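Local coordinates for protein Uly1 (Catenovulum maritimum, PDB 7DRQ) that cleaves the algal polysaccharide ulvan as a lyase of polysaccharide lyase family 24, and carries bound calcium ions, at residues W64-G67 / R72-M75; L76-T81 / N163-T168. All coordinates share one frame; numbering follows the deposited sequence.

How the contacts relate
Along the chain the two contacts come in series. Contact 1 closes first: W64-G67 lies at the turn end of strand 59-65, the chain turns through four residues, and R72-M75 brings it back, completing a hairpin. Strand 73-80 then carries on directly into contact 2, where L76-T81 is met by N163-T168, 82 residues further along, so that a long excursion is closed against the same sheet. Neither nests in the other. Both rest on the four-stranded antiparallel sheet formed by 53-56, 59-65, 73-80 and 86-91, and the W64 NE1 to T77 OG1 pair, 2.9 Å apart and probably hydrogen-bonded, joins them between neighbouring strands.

Contact 1: W64-G67 / R72-M75; sequences WYRG and RHVM
W64 and M75 form an antiparallel hydrogen-bonded pair and Y65 and V74 the non-hydrogen-bonded pair next to it, at the turn end of the hairpin of strands 59-65 and 73-80. M75 N gives a short bond to W64 O (2.8 Å), and the return bond from W64 N to M75 O is longer at 3.3 Å. R66 N bonds to H73 O, and a weak bond from R72 N to R66 O follows toward the turn.

M75, a selenomethionine, lies across the W64 indole. Its CG sits 3.6 Å from the centroid of the six-membered ring, almost on the normal, a CH-pi contact; SE stands farther out over the same ring, a Met-aromatic contact. W64 CG lies between the backbone N and the carbonyl carbon (chi1 49°), which turns the ring back under the neighbouring strand; a tryptophan suits the place because its broad face takes the M75 chain while NE1 probably bonds to T77 OG1. R66 CB packs on M75 CG at 3.7 Å, and a bend at chi3 (66°) brings the guanidinium round so that SE lies above one face, offset toward its rim. An arginine can offer this flat face while D71 and E90 take its charge in salt bridges. R66 NH2 also comes 3.7 Å from H73 CD2, the planes 67° apart, and H73 ND1 bonds to F91 O.

On the other face of the sheet from W64 and M75, Y65 and V74 lie side by side, Y65 CE1 touching V74 CG2 at 3.5 Å. R72 O approaches the edge of the Y65 ring at CD1 (3.3 Å), and the hydroxyl bonds to N109 O.

A flexible, apolar methionine-type chain can thus lay CG on the indole and its far end beside a guanidinium whose charge is probably largely balanced by two acids.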
loop_
_atom_site.group_PDB
_atom_site.type_symbol
_atom_site.label_atom_id
_atom_site.label_comp_id
_atom_site.label_asym_id
_atom_site.label_seq_id
_atom_site.Cartn_x
_atom_site.Cartn_y
_atom_site.Cartn_z
ATOM N N TRP A 64 11.456 -0.932 -7.024
ATOM C CA TRP A 64 11.236 0.151 -7.971
ATOM C C TRP A 64 11.236 -0.439 -9.372
ATOM O O TRP A 64 11.852 -1.480 -9.614
ATOM C CB TRP A 64 12.310 1.250 -7.841
ATOM C CG TRP A 64 13.756 0.762 -7.819
ATOM C CD1 TRP A 64 14.383 0.087 -6.803
ATOM C CD2 TRP A 64 14.747 0.956 -8.833
ATOM N NE1 TRP A 64 15.700 -0.155 -7.133
ATOM C CE2 TRP A 64 15.946 0.360 -8.373
ATOM C CE3 TRP A 64 14.742 1.567 -10.092
ATOM C CZ2 TRP A 64 17.110 0.351 -9.129
ATOM C CZ3 TRP A 64 15.906 1.565 -10.836
ATOM C CH2 TRP A 64 17.076 0.967 -10.355
ATOM N N TYR A 65 10.523 0.219 -10.277
ATOM C CA TYR A 65 10.702 0.001 -11.708
ATOM C C TYR A 65 11.807 0.917 -12.213
ATOM O O TYR A 65 11.912 2.067 -11.776
ATOM C CB TYR A 65 9.417 0.312 -12.473
ATOM C CG TYR A 65 8.281 -0.635 -12.221
ATOM C CD1 TYR A 65 8.227 -1.874 -12.860
ATOM C CD2 TYR A 65 7.243 -0.286 -11.360
ATOM C CE1 TYR A 65 7.177 -2.740 -12.635
ATOM C CE2 TYR A 65 6.194 -1.149 -11.131
ATOM C CZ TYR A 65 6.164 -2.365 -11.774
ATOM O OH TYR A 65 5.106 -3.199 -11.532
ATOM N N ARG A 66 12.609 0.417 -13.155
ATOM C CA ARG A 66 13.714 1.174 -13.735
ATOM C C ARG A 66 13.290 1.850 -15.040
ATOM O O ARG A 66 12.592 1.252 -15.862
ATOM C CB ARG A 66 14.911 0.252 -13.989
ATOM C CG ARG A 66 16.138 0.992 -14.538
ATOM C CD ARG A 66 17.322 0.042 -14.697
ATOM N NE ARG A 66 17.026 -0.937 -15.735
ATOM C CZ ARG A 66 17.673 -2.080 -15.906
ATOM N NH1 ARG A 66 18.683 -2.401 -15.107
ATOM N NH2 ARG A 66 17.300 -2.898 -16.881
ATOM N N GLY A 67 13.720 3.111 -15.233
ATOM C CA GLY A 67 13.407 3.818 -16.460
ATOM C C GLY A 67 14.448 3.563 -17.546
ATOM O O GLY A 67 15.482 2.942 -17.308
ATOM N N ARG A 72 11.669 -0.344 -17.934
ATOM C CA ARG A 72 10.542 -0.640 -17.051
ATOM C C ARG A 72 10.745 -1.908 -16.228
ATOM O O ARG A 72 9.776 -2.469 -15.717
ATOM C CB ARG A 72 9.211 -0.737 -17.827
ATOM C CG ARG A 72 9.008 0.351 -18.889
ATOM C CD ARG A 72 7.676 0.154 -19.638
ATOM N NE ARG A 72 7.462 -1.225 -20.092
ATOM C CZ ARG A 72 7.945 -1.734 -21.224
ATOM N NH1 ARG A 72 8.688 -0.991 -22.031
ATOM N NH2 ARG A 72 7.690 -2.995 -21.553
ATOM N N HIS A 73 11.984 -2.369 -16.046
ATOM C CA HIS A 73 12.185 -3.643 -15.364
ATOM C C HIS A 73 11.921 -3.522 -13.872
ATOM O O HIS A 73 12.165 -2.480 -13.253
ATOM C CB HIS A 73 13.607 -4.156 -15.579
ATOM C CG HIS A 73 13.801 -4.850 -16.889
ATOM N ND1 HIS A 73 13.615 -6.206 -17.043
ATOM C CD2 HIS A 73 14.175 -4.377 -18.102
ATOM C CE1 HIS A 73 13.858 -6.540 -18.298
ATOM N NE2 HIS A 73 14.189 -5.447 -18.965
ATOM N N VAL A 74 11.410 -4.611 -13.305
ATOM C CA VAL A 74 11.227 -4.729 -11.861
ATOM C C VAL A 74 12.589 -4.859 -11.185
ATOM O O VAL A 74 13.393 -5.728 -11.543
ATOM C CB VAL A 74 10.336 -5.941 -11.545
ATOM C CG1 VAL A 74 10.395 -6.287 -10.062
ATOM C CG2 VAL A 74 8.885 -5.684 -11.999
HETATM N N MSE A 75 12.853 -4.002 -10.200
HETATM C CA MSE A 75 14.142 -4.018 -9.491
HETATM C C MSE A 75 13.972 -4.235 -8.001
HETATM O O MSE A 75 12.995 -3.786 -7.412
HETATM C CB MSE A 75 14.912 -2.707 -9.690
HETATM C CG MSE A 75 14.854 -2.116 -11.086
HETATM SE SE MSE A 75 15.838 -3.182 -12.379
HETATM C CE MSE A 75 17.649 -3.105 -11.631
#

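Contact 2: L76-T81 / N163-T168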
loop_
_atom_site.group_PDB
_atom_site.type_symbol
_atom_site.label_atom_id
_atom_site.label_comp_id
_atom_site.label_asym_id
_atom_site.label_seq_id
_atom_site.Cartn_x
_atom_site.Cartn_y
_atom_site.Cartn_z
ATOM N N LEU A 76 14.957 -4.896 -7.385
ATOM C CA LEU A 76 15.000 -5.087 -5.943
ATOM C C LEU A 76 16.386 -4.703 -5.450
ATOM O O LEU A 76 17.380 -5.299 -5.873
ATOM C CB LEU A 76 14.663 -6.537 -5.567
ATOM C CG LEU A 76 14.901 -6.855 -4.083
ATOM C CD1 LEU A 76 13.996 -5.992 -3.202
ATOM C CD2 LEU A 76 14.704 -8.348 -3.788
ATOM N N THR A 77 16.453 -3.695 -4.583
ATOM C CA THR A 77 17.711 -3.198 -4.028
ATOM C C THR A 77 17.776 -3.536 -2.548
ATOM O O THR A 77 16.775 -3.420 -1.830
ATOM C CB THR A 77 17.835 -1.679 -4.205
ATOM O OG1 THR A 77 17.831 -1.349 -5.596
ATOM C CG2 THR A 77 19.144 -1.165 -3.577
ATOM N N ARG A 78 18.945 -3.965 -2.089
ATOM C CA ARG A 78 19.156 -4.240 -0.677
ATOM C C ARG A 78 20.312 -3.384 -0.194
ATOM O O ARG A 78 21.425 -3.506 -0.710
ATOM C CB ARG A 78 19.447 -5.724 -0.435
ATOM C CG ARG A 78 19.553 -6.075 1.049
ATOM C CD ARG A 78 19.997 -7.524 1.246
ATOM N NE ARG A 78 21.391 -7.704 0.837
ATOM C CZ ARG A 78 22.048 -8.859 0.885
ATOM N NH1 ARG A 78 21.446 -9.963 1.342
ATOM N NH2 ARG A 78 23.315 -8.918 0.476
ATOM N N TYR A 79 20.039 -2.517 0.777
ATOM C CA TYR A 79 21.050 -1.685 1.420
ATOM C C TYR A 79 21.433 -2.305 2.759
ATOM O O TYR A 79 20.560 -2.656 3.562
ATOM C CB TYR A 79 20.522 -0.257 1.616
ATOM C CG TYR A 79 21.380 0.583 2.527
ATOM C CD1 TYR A 79 22.563 1.146 2.068
ATOM C CD2 TYR A 79 21.019 0.804 3.850
ATOM C CE1 TYR A 79 23.366 1.909 2.900
ATOM C CE2 TYR A 79 21.826 1.581 4.697
ATOM C CZ TYR A 79 22.995 2.124 4.209
ATOM O OH TYR A 79 23.796 2.886 5.050
ATOM N N ASN A 80 22.738 -2.435 3.003
ATOM C CA ASN A 80 23.244 -3.015 4.240
ATOM C C ASN A 80 23.604 -1.861 5.169
ATOM O O ASN A 80 24.534 -1.100 4.886
ATOM C CB ASN A 80 24.448 -3.921 3.968
ATOM C CG ASN A 80 24.898 -4.693 5.204
ATOM O OD1 ASN A 80 24.759 -4.225 6.336
ATOM N ND2 ASN A 80 25.458 -5.878 4.987
ATOM N N THR A 81 22.852 -1.722 6.263
ATOM C CA THR A 81 23.079 -0.621 7.191
ATOM C C THR A 81 24.414 -0.740 7.916
ATOM O O THR A 81 24.890 0.255 8.474
ATOM C CB THR A 81 21.960 -0.554 8.230
ATOM O OG1 THR A 81 21.965 -1.751 9.028
ATOM C CG2 THR A 81 20.593 -0.403 7.546
ATOM N N ASN A 163 27.630 -10.251 -3.140
ATOM C CA ASN A 163 27.955 -10.863 -4.425
ATOM C C ASN A 163 27.058 -12.055 -4.736
ATOM O O ASN A 163 26.966 -12.454 -5.900
ATOM C CB ASN A 163 29.424 -11.299 -4.477
ATOM C CG ASN A 163 29.742 -12.352 -3.459
ATOM O OD1 ASN A 163 29.559 -12.139 -2.258
ATOM N ND2 ASN A 163 30.228 -13.506 -3.920
ATOM N N ASN A 164 26.408 -12.632 -3.732
ATOM C CA ASN A 164 25.482 -13.736 -3.954
ATOM C C ASN A 164 24.032 -13.277 -4.049
ATOM O O ASN A 164 23.141 -14.112 -4.264
ATOM C CB ASN A 164 25.629 -14.779 -2.838
ATOM C CG ASN A 164 26.998 -15.437 -2.836
ATOM O OD1 ASN A 164 27.598 -15.643 -1.788
ATOM N ND2 ASN A 164 27.496 -15.762 -4.018
ATOM N N PHE A 165 23.772 -11.978 -3.887
ATOM C CA PHE A 165 22.405 -11.446 -3.934
ATOM C C PHE A 165 22.046 -11.220 -5.398
ATOM O O PHE A 165 22.159 -10.119 -5.945
ATOM C CB PHE A 165 22.290 -10.161 -3.117
ATOM C CG PHE A 165 20.874 -9.704 -2.904
ATOM C CD1 PHE A 165 20.061 -10.341 -1.980
ATOM C CD2 PHE A 165 20.361 -8.644 -3.621
ATOM C CE1 PHE A 165 18.750 -9.926 -1.781
ATOM C CE2 PHE A 165 19.034 -8.217 -3.425
ATOM C CZ PHE A 165 18.238 -8.865 -2.503
ATOM N N THR A 166 21.635 -12.303 -6.051
ATOM C CA THR A 166 21.373 -12.307 -7.484
ATOM C C THR A 166 20.087 -13.075 -7.754
ATOM O O THR A 166 19.502 -13.683 -6.856
ATOM C CB THR A 166 22.502 -12.969 -8.286
ATOM O OG1 THR A 166 22.445 -14.384 -8.070
ATOM C CG2 THR A 166 23.897 -12.438 -7.888
ATOM N N LEU A 167 19.689 -13.095 -9.031
ATOM C CA LEU A 167 18.540 -13.883 -9.471
ATOM C C LEU A 167 18.681 -15.368 -9.144
ATOM O O LEU A 167 17.668 -16.075 -9.092
ATOM C CB LEU A 167 18.358 -13.694 -10.976
ATOM C CG LEU A 167 16.996 -13.460 -11.603
ATOM C CD1 LEU A 167 16.150 -12.532 -10.758
ATOM C CD2 LEU A 167 17.215 -12.895 -12.999
ATOM N N THR A 168 19.914 -15.858 -8.925
ATOM C CA THR A 168 20.115 -17.243 -8.506
ATOM C C THR A 168 19.341 -17.565 -7.230
ATOM O O THR A 168 18.955 -18.723 -7.009
ATOM C CB THR A 168 21.610 -17.518 -8.300
ATOM O OG1 THR A 168 22.307 -17.306 -9.533
ATOM C CG2 THR A 168 21.843 -18.945 -7.856
#
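Strand 73-80, an inner strand of a four-stranded antiparallel sheet, meets part of the loop after strand 150-152; within L76-T81 and N163-T168 the contact rests on F165, which meets R78 and L76. The R78 guanidinium lies flat on the ring, a cation-pi stack with centres 4.4 Å apart and planes 27° from parallel. F165 CD1 lies over the guanidinium face, toward the rim of that group, 3.6 Å from R78 NH1. Farther back, R78 CB stands over the phenyl, 4.2 Å from its centroid, in a CH-pi contact, so the arginine arches over the ring with both its root and its head. The bend is at chi3 (69°), after an extended start from the strand. The L76 and F165 side chains cross at about a right angle, L76 CD2 3.8 Å from F165 CZ.

An arginine suits this place because its flat head can stack while its N-H groups bond: NH1 to A158 O, and NH2 to V160 O and in a salt bridge to D162. F165, at the centre of an inverse gamma turn, also packs on V87, I89 and I122. Replacing F165 by alanine removes the ring, and the R78 guanidinium would probably lose its stacking surface, with a gap left beside L76 CD2. Both segments lie in a BNR repeat-containing region of the beta-propeller clan, and the four-stranded antiparallel sheet is consistent with one blade of that fold.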